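ESX secretion system protein EccC (Thermomonospora curvata, PDB 4NH0) is an FtsK/SpoIIIE-type ATPase of the type VII (ESX) protein secretion system that binds the substrate EsxB and may be the translocase subunit. Local coordinates at residues M303-K317 with T471-S483. Numbering follows the deposited sequence.
Sequences MGPHGLCIGATGSGK and THLSYRIGLRTFS. With SO4 (sulfate ion), chain C.
Tyr475 lays its ring flat over Gly307 where strand 306-310, which leads into the P-loop (Walker A) of the first FtsK domain, pairs in parallel with strand 473-479. The Gly307 CA stands 3.4 Å from the ring centroid, 12° off the normal, a CH-pi contact. With chi1 at 64°, CG of Tyr475 sits between its own backbone N and carbonyl carbon, which folds the ring across the neighbouring strand; the Met303 carbonyl O meets the ring edge in plane. Ile477 and Cys309 follow on this same face, CB to CB 4.2 Å apart, and Ile477 also touches Leu293 of strand 290-294. Leu308 points to the reverse face, where the end of Leu473 reaches it: CD1 packs 3.7 Å from Leu308 CB, and CD2 lies against the Gly307 carbonyl. Backbone bonds zip the strands together, among them Ile477 N to Leu308 O and Leu479 N to Ile310 O, while strand 452-458 pairs with the other edge of 306-310. Leu479 sends CD1 against the loop, to 3.6 Å from Lys317 CA, and its CB meets Ser315 CB. The predicted nucleotide-binding loop here holds a sulfate, probably from the crystallisation liquor, gripped by the amides of Gly314 and Lys317, more weakly by that of Gly316, and by Ser318 N. Lys317 NZ forms a salt bridge with Asp424, next to the inferred active-site Glu425. Arg480 grips the loop twice: its backbone O accepts Ala312 N, and its chain, bent at chi3 (53°), brings the guanidinium face over Ser315 CB, while NH2 donates within the guanidinium plane to Thr313 O at 3.1 Å, arriving above the plane of that carbonyl.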
ATOM      1  N   MET A 303       5.722  54.217 -13.005  1.00102.10           N
ATOM      2  CA  MET A 303       5.100  53.116 -13.742  1.00 98.74           C
ATOM      3  C   MET A 303       4.672  51.942 -12.861  1.00 94.24           C
ATOM      4  O   MET A 303       4.406  50.853 -13.362  1.00 77.13           O
ATOM      5  CB  MET A 303       6.041  52.630 -14.849  1.00 80.24           C
ATOM      6  CG  MET A 303       6.098  53.568 -16.045  1.00 84.50           C
ATOM      7  SD  MET A 303       7.276  53.065 -17.312  1.00 88.29           S
ATOM      8  CE  MET A 303       8.727  53.979 -16.803  1.00 77.62           C
ATOM      9  N   GLY A 304       4.598  52.174 -11.553  1.00 94.72           N
ATOM     10  CA  GLY A 304       4.057  51.202 -10.616  1.00 83.91           C
ATOM     11  C   GLY A 304       4.734  49.845 -10.563  1.00 90.36           C
ATOM     12  O   GLY A 304       5.661  49.571 -11.323  1.00100.22           O
ATOM     13  N   PRO A 305       4.268  48.981  -9.651  1.00 87.94           N
ATOM     14  CA  PRO A 305       4.834  47.643  -9.453  1.00 78.49           C
ATOM     15  C   PRO A 305       4.477  46.668 -10.569  1.00 72.81           C
ATOM     16  O   PRO A 305       5.342  45.928 -11.035  1.00 51.63           O
ATOM     17  CB  PRO A 305       4.206  47.188  -8.127  1.00 67.76           C
ATOM     18  CG  PRO A 305       3.654  48.431  -7.497  1.00 81.01           C
ATOM     19  CD  PRO A 305       3.249  49.297  -8.640  1.00 86.97           C
ATOM     20  N   HIS A 306       3.218  46.670 -10.993  1.00 80.58           N
ATOM     21  CA  HIS A 306       2.731  45.668 -11.933  1.00 74.97           C
ATOM     22  C   HIS A 306       2.275  46.281 -13.252  1.00 73.38           C
ATOM     23  O   HIS A 306       1.968  47.470 -13.321  1.00 77.52           O
ATOM     24  CB  HIS A 306       1.585  44.881 -11.302  1.00 76.27           C
ATOM     25  CG  HIS A 306       1.765  44.635  -9.837  1.00 74.40           C
ATOM     26  ND1 HIS A 306       2.569  43.631  -9.344  1.00 66.19           N
ATOM     27  CD2 HIS A 306       1.252  45.270  -8.758  1.00 73.43           C
ATOM     28  CE1 HIS A 306       2.541  43.656  -8.023  1.00 78.49           C
ATOM     29  NE2 HIS A 306       1.748  44.641  -7.642  1.00 82.51           N
ATOM     30  N   GLY A 307       2.231  45.459 -14.296  1.00 68.58           N
ATOM     31  CA  GLY A 307       1.843  45.928 -15.613  1.00 62.55           C
ATOM     32  C   GLY A 307       1.261  44.856 -16.512  1.00 69.98           C
ATOM     33  O   GLY A 307       1.253  43.675 -16.167  1.00 79.12           O
ATOM     34  N   LEU A 308       0.779  45.275 -17.678  1.00 68.23           N
ATOM     35  CA  LEU A 308       0.115  44.374 -18.611  1.00 66.58           C
ATOM     36  C   LEU A 308       0.621  44.569 -20.038  1.00 70.15           C
ATOM     37  O   LEU A 308       0.891  45.691 -20.462  1.00 71.05           O
ATOM     38  CB  LEU A 308      -1.401  44.582 -18.550  1.00 72.59           C
ATOM     39  CG  LEU A 308      -2.275  43.966 -19.643  1.00 58.40           C
ATOM     40  CD1 LEU A 308      -3.496  43.304 -19.037  1.00 68.18           C
ATOM     41  CD2 LEU A 308      -2.695  45.030 -20.641  1.00 82.68           C
ATOM     42  N   CYS A 309       0.745  43.467 -20.773  1.00 75.06           N
ATOM     43  CA  CYS A 309       1.192  43.516 -22.160  1.00 57.99           C
ATOM     44  C   CYS A 309       0.278  42.708 -23.072  1.00 67.17           C
ATOM     45  O   CYS A 309       0.032  41.529 -22.831  1.00 86.44           O
ATOM     46  CB  CYS A 309       2.627  43.002 -22.278  1.00 58.30           C
ATOM     47  SG  CYS A 309       3.170  42.718 -23.976  1.00 81.96           S
ATOM     48  N   ILE A 310      -0.222  43.349 -24.123  1.00 75.56           N
ATOM     49  CA  ILE A 310      -1.088  42.682 -25.085  1.00 69.77           C
ATOM     50  C   ILE A 310      -0.501  42.781 -26.487  1.00 66.30           C
ATOM     51  O   ILE A 310      -0.061  43.850 -26.909  1.00 78.63           O
ATOM     52  CB  ILE A 310      -2.509  43.277 -25.078  1.00 67.06           C
ATOM     53  CG1 ILE A 310      -3.156  43.093 -23.706  1.00 71.98           C
ATOM     54  CG2 ILE A 310      -3.371  42.634 -26.152  1.00 74.72           C
ATOM     55  CD1 ILE A 310      -3.248  41.649 -23.262  1.00 77.95           C
ATOM     56  N   GLY A 311      -0.485  41.661 -27.200  1.00 73.06           N
ATOM     57  CA  GLY A 311       0.022  41.631 -28.557  1.00 77.88           C
ATOM     58  C   GLY A 311      -0.399  40.373 -29.287  1.00 87.27           C
ATOM     59  O   GLY A 311      -0.098  39.262 -28.852  1.00 91.08           O
ATOM     60  N   ALA A 312      -1.101  40.547 -30.401  1.00 83.91           N
ATOM     61  CA  ALA A 312      -1.554  39.419 -31.205  1.00 80.41           C
ATOM     62  C   ALA A 312      -0.373  38.703 -31.850  1.00 88.37           C
ATOM     63  O   ALA A 312       0.773  39.130 -31.716  1.00 97.67           O
ATOM     64  CB  ALA A 312      -2.537  39.883 -32.264  1.00 90.93           C
ATOM     65  N   THR A 313      -0.660  37.612 -32.553  1.00 81.75           N
ATOM     66  CA  THR A 313       0.383  36.823 -33.197  1.00 88.64           C
ATOM     67  C   THR A 313       1.091  37.622 -34.285  1.00 89.01           C
ATOM     68  O   THR A 313       0.454  38.139 -35.200  1.00 93.62           O
ATOM     69  CB  THR A 313      -0.186  35.533 -33.809  1.00 84.28           C
ATOM     70  OG1 THR A 313      -0.777  34.732 -32.778  1.00115.65           O
ATOM     71  CG2 THR A 313       0.915  34.736 -34.491  1.00 77.93           C
ATOM     72  N   GLY A 314       2.411  37.722 -34.174  1.00 90.61           N
ATOM     73  CA  GLY A 314       3.205  38.432 -35.159  1.00 95.44           C
ATOM     74  C   GLY A 314       3.568  39.838 -34.726  1.00 97.86           C
ATOM     75  O   GLY A 314       4.207  40.579 -35.473  1.00107.41           O
ATOM     76  N   SER A 315       3.161  40.208 -33.517  1.00 96.33           N
ATOM     77  CA  SER A 315       3.460  41.531 -32.986  1.00 90.72           C
ATOM     78  C   SER A 315       4.788  41.533 -32.239  1.00 81.42           C
ATOM     79  O   SER A 315       5.280  42.584 -31.830  1.00 79.72           O
ATOM     80  CB  SER A 315       2.337  42.006 -32.064  1.00 82.98           C
ATOM     81  OG  SER A 315       2.130  41.091 -31.003  1.00 93.91           O
ATOM     82  N   GLY A 316       5.364  40.349 -32.062  1.00 88.51           N
ATOM     83  CA  GLY A 316       6.640  40.216 -31.384  1.00 80.86           C
ATOM     84  C   GLY A 316       6.505  40.191 -29.876  1.00 85.65           C
ATOM     85  O   GLY A 316       7.444  40.532 -29.157  1.00 82.38           O
ATOM     86  N   LYS A 317       5.332  39.787 -29.396  1.00 89.46           N
ATOM     87  CA  LYS A 317       5.072  39.694 -27.962  1.00 68.24           C
ATOM     88  C   LYS A 317       6.062  38.755 -27.288  1.00 69.34           C
ATOM     89  O   LYS A 317       6.568  39.044 -26.206  1.00 71.16           O
ATOM     90  CB  LYS A 317       3.641  39.220 -27.702  1.00 75.69           C
ATOM     91  CG  LYS A 317       3.302  39.050 -26.229  1.00 67.23           C
ATOM     92  CD  LYS A 317       1.896  38.506 -26.040  1.00 69.09           C
ATOM     93  CE  LYS A 317       1.749  37.125 -26.657  1.00 81.63           C
ATOM     94  NZ  LYS A 317       2.707  36.148 -26.071  1.00 78.97           N
ATOM     95  N   THR A 471      -6.959  48.306 -11.844  1.00 96.56           N
ATOM     96  CA  THR A 471      -6.411  49.345 -10.982  1.00 97.37           C
ATOM     97  C   THR A 471      -4.944  49.082 -10.655  1.00 95.03           C
ATOM     98  O   THR A 471      -4.119  49.995 -10.679  1.00 93.03           O
ATOM     99  CB  THR A 471      -7.206  49.457  -9.666  1.00109.75           C
ATOM    100  OG1 THR A 471      -8.592  49.669  -9.959  1.00121.62           O
ATOM    101  CG2 THR A 471      -6.687  50.612  -8.822  1.00 97.84           C
ATOM    102  N   HIS A 472      -4.626  47.825 -10.362  1.00 96.27           N
ATOM    103  CA  HIS A 472      -3.289  47.455  -9.911  1.00100.25           C
ATOM    104  C   HIS A 472      -2.273  47.418 -11.049  1.00 92.89           C
ATOM    105  O   HIS A 472      -1.066  47.488 -10.814  1.00 81.01           O
ATOM    106  CB  HIS A 472      -3.332  46.097  -9.210  1.00100.99           C
ATOM    107  CG  HIS A 472      -4.330  46.027  -8.095  1.00 99.06           C
ATOM    108  ND1 HIS A 472      -5.643  45.664  -8.295  1.00102.57           N
ATOM    109  CD2 HIS A 472      -4.206  46.282  -6.771  1.00 97.04           C
ATOM    110  CE1 HIS A 472      -6.286  45.693  -7.142  1.00108.42           C
ATOM    111  NE2 HIS A 472      -5.437  46.064  -6.201  1.00109.32           N
ATOM    112  N   LEU A 473      -2.759  47.304 -12.278  1.00 79.97           N
ATOM    113  CA  LEU A 473      -1.880  47.295 -13.440  1.00 78.96           C
ATOM    114  C   LEU A 473      -1.519  48.718 -13.844  1.00 87.45           C
ATOM    115  O   LEU A 473      -2.286  49.394 -14.523  1.00 84.14           O
ATOM    116  CB  LEU A 473      -2.539  46.555 -14.603  1.00 75.73           C
ATOM    117  CG  LEU A 473      -2.703  45.051 -14.372  1.00 61.67           C
ATOM    118  CD1 LEU A 473      -3.448  44.397 -15.520  1.00 57.35           C
ATOM    119  CD2 LEU A 473      -1.346  44.400 -14.172  1.00 70.61           C
ATOM    120  N   SER A 474      -0.345  49.167 -13.416  1.00 86.03           N
ATOM    121  CA  SER A 474       0.080  50.540 -13.654  1.00 68.00           C
ATOM    122  C   SER A 474       0.447  50.784 -15.112  1.00 80.29           C
ATOM    123  O   SER A 474      -0.279  51.466 -15.834  1.00 95.37           O
ATOM    124  CB  SER A 474       1.261  50.891 -12.753  1.00 78.40           C
ATOM    125  OG  SER A 474       0.995  50.534 -11.408  1.00 92.16           O
ATOM    126  N   TYR A 475       1.576  50.233 -15.544  1.00 74.44           N
ATOM    127  CA  TYR A 475       2.024  50.425 -16.918  1.00 69.12           C
ATOM    128  C   TYR A 475       1.355  49.430 -17.855  1.00 68.25           C
ATOM    129  O   TYR A 475       1.024  48.315 -17.457  1.00 78.29           O
ATOM    130  CB  TYR A 475       3.549  50.308 -17.019  1.00 73.88           C
ATOM    131  CG  TYR A 475       4.122  48.948 -16.675  1.00 66.81           C
ATOM    132  CD1 TYR A 475       4.404  48.603 -15.361  1.00 76.34           C
ATOM    133  CD2 TYR A 475       4.405  48.020 -17.668  1.00 61.05           C
ATOM    134  CE1 TYR A 475       4.939  47.372 -15.043  1.00 77.32           C
ATOM    135  CE2 TYR A 475       4.939  46.782 -17.358  1.00 60.63           C
ATOM    136  CZ  TYR A 475       5.203  46.465 -16.044  1.00 70.19           C
ATOM    137  OH  TYR A 475       5.732  45.237 -15.727  1.00 62.16           O
ATOM    138  N   ARG A 476       1.145  49.845 -19.098  1.00 63.06           N
ATOM    139  CA  ARG A 476       0.494  48.996 -20.085  1.00 57.61           C
ATOM    140  C   ARG A 476       1.221  49.069 -21.422  1.00 58.66           C
ATOM    141  O   ARG A 476       1.352  50.141 -22.009  1.00 68.02           O
ATOM    142  CB  ARG A 476      -0.974  49.400 -20.251  1.00 75.30           C
ATOM    143  CG  ARG A 476      -1.834  49.135 -19.024  1.00 75.66           C
ATOM    144  CD  ARG A 476      -3.286  49.508 -19.261  1.00 79.72           C
ATOM    145  NE  ARG A 476      -4.110  49.325 -18.073  1.00 92.16           N
ATOM    146  CZ  ARG A 476      -5.386  49.685 -17.978  1.00110.51           C
ATOM    147  NH1 ARG A 476      -6.003  50.249 -19.009  1.00 96.42           N
ATOM    148  NH2 ARG A 476      -6.050  49.477 -16.849  1.00119.58           N
ATOM    149  N   ILE A 477       1.702  47.923 -21.890  1.00 58.43           N
ATOM    150  CA  ILE A 477       2.390  47.854 -23.171  1.00 58.52           C
ATOM    151  C   ILE A 477       1.481  47.245 -24.228  1.00 64.42           C
ATOM    152  O   ILE A 477       1.133  46.068 -24.158  1.00 74.93           O
ATOM    153  CB  ILE A 477       3.684  47.028 -23.082  1.00 61.29           C
ATOM    154  CG1 ILE A 477       4.653  47.662 -22.085  1.00 59.33           C
ATOM    155  CG2 ILE A 477       4.336  46.913 -24.448  1.00 52.27           C
ATOM    156  CD1 ILE A 477       6.001  46.989 -22.032  1.00 51.77           C
ATOM    157  N   GLY A 478       1.098  48.055 -25.208  1.00 74.54           N
ATOM    158  CA  GLY A 478       0.200  47.604 -26.251  1.00 70.74           C
ATOM    159  C   GLY A 478       0.869  47.471 -27.603  1.00 74.02           C
ATOM    160  O   GLY A 478       1.145  48.467 -28.271  1.00 80.89           O
ATOM    161  N   LEU A 479       1.134  46.234 -28.006  1.00 64.35           N
ATOM    162  CA  LEU A 479       1.622  45.962 -29.349  1.00 61.64           C
ATOM    163  C   LEU A 479       0.443  45.944 -30.312  1.00 81.54           C
ATOM    164  O   LEU A 479      -0.638  46.426 -29.980  1.00 88.03           O
ATOM    165  CB  LEU A 479       2.379  44.637 -29.397  1.00 75.54           C
ATOM    166  CG  LEU A 479       3.535  44.494 -28.406  1.00 55.66           C
ATOM    167  CD1 LEU A 479       4.264  43.182 -28.624  1.00 67.28           C
ATOM    168  CD2 LEU A 479       4.491  45.666 -28.528  1.00 68.50           C
ATOM    169  N   ARG A 480       0.643  45.388 -31.501  1.00 79.31           N
ATOM    170  CA  ARG A 480      -0.438  45.307 -32.474  1.00 87.67           C
ATOM    171  C   ARG A 480      -1.529  44.359 -31.988  1.00 89.87           C
ATOM    172  O   ARG A 480      -1.318  43.150 -31.898  1.00101.05           O
ATOM    173  CB  ARG A 480       0.088  44.856 -33.836  1.00 83.08           C
ATOM    174  CG  ARG A 480      -0.991  44.741 -34.897  1.00 81.17           C
ATOM    175  CD  ARG A 480      -0.395  44.467 -36.264  1.00 86.82           C
ATOM    176  NE  ARG A 480       0.506  43.320 -36.243  1.00 86.34           N
ATOM    177  CZ  ARG A 480       0.102  42.056 -36.174  1.00 86.95           C
ATOM    178  NH1 ARG A 480      -1.191  41.774 -36.112  1.00 68.35           N
ATOM    179  NH2 ARG A 480       0.992  41.074 -36.162  1.00 92.04           N
ATOM    180  N   THR A 481      -2.692  44.918 -31.670  1.00 90.12           N
ATOM    181  CA  THR A 481      -3.805  44.131 -31.153  1.00 87.62           C
ATOM    182  C   THR A 481      -4.632  43.523 -32.278  1.00 95.06           C
ATOM    183  O   THR A 481      -4.410  43.815 -33.453  1.00 93.81           O
ATOM    184  CB  THR A 481      -4.727  44.979 -30.259  1.00 86.55           C
ATOM    185  OG1 THR A 481      -5.278  46.058 -31.025  1.00 90.00           O
ATOM    186  CG2 THR A 481      -3.951  45.545 -29.083  1.00 86.29           C
ATOM    187  N   PHE A 482      -5.589  42.677 -31.909  1.00111.49           N
ATOM    188  CA  PHE A 482      -6.451  42.023 -32.886  1.00113.79           C
ATOM    189  C   PHE A 482      -7.617  42.917 -33.284  1.00104.65           C
ATOM    190  O   PHE A 482      -7.933  43.046 -34.464  1.00102.58           O
ATOM    191  CB  PHE A 482      -6.976  40.694 -32.337  1.00115.73           C
ATOM    192  CG  PHE A 482      -7.876  39.959 -33.290  1.00113.66           C
ATOM    193  CD1 PHE A 482      -7.345  39.106 -34.243  1.00110.09           C
ATOM    194  CD2 PHE A 482      -9.252  40.117 -33.232  1.00114.30           C
ATOM    195  CE1 PHE A 482      -8.167  38.429 -35.122  1.00111.07           C
ATOM    196  CE2 PHE A 482     -10.079  39.442 -34.109  1.00115.33           C
ATOM    197  CZ  PHE A 482      -9.536  38.596 -35.055  1.00115.58           C
ATOM    198  N   SER A 483      -8.264  43.519 -32.293  1.00100.14           N
ATOM    199  CA  SER A 483      -9.405  44.386 -32.550  1.00 95.99           C
ATOM    200  C   SER A 483      -9.146  45.796 -32.044  1.00 90.32           C
ATOM    201  O   SER A 483      -8.166  46.045 -31.343  1.00100.12           O
ATOM    202  CB  SER A 483     -10.668  43.823 -31.901  1.00108.97           C
ATOM    203  OG  SER A 483     -10.703  44.125 -30.517  1.00104.67           O
TER
HETATM  204  S   SO4 C1401       4.306  37.000 -31.259  1.00 91.48           S
HETATM  205  O1  SO4 C1401       4.172  36.441 -32.599  1.00 91.39           O
HETATM  206  O2  SO4 C1401       3.438  36.274 -30.339  1.00 93.72           O
HETATM  207  O3  SO4 C1401       5.693  36.877 -30.825  1.00 72.82           O
HETATM  208  O4  SO4 C1401       3.925  38.408 -31.277  1.00 86.91           O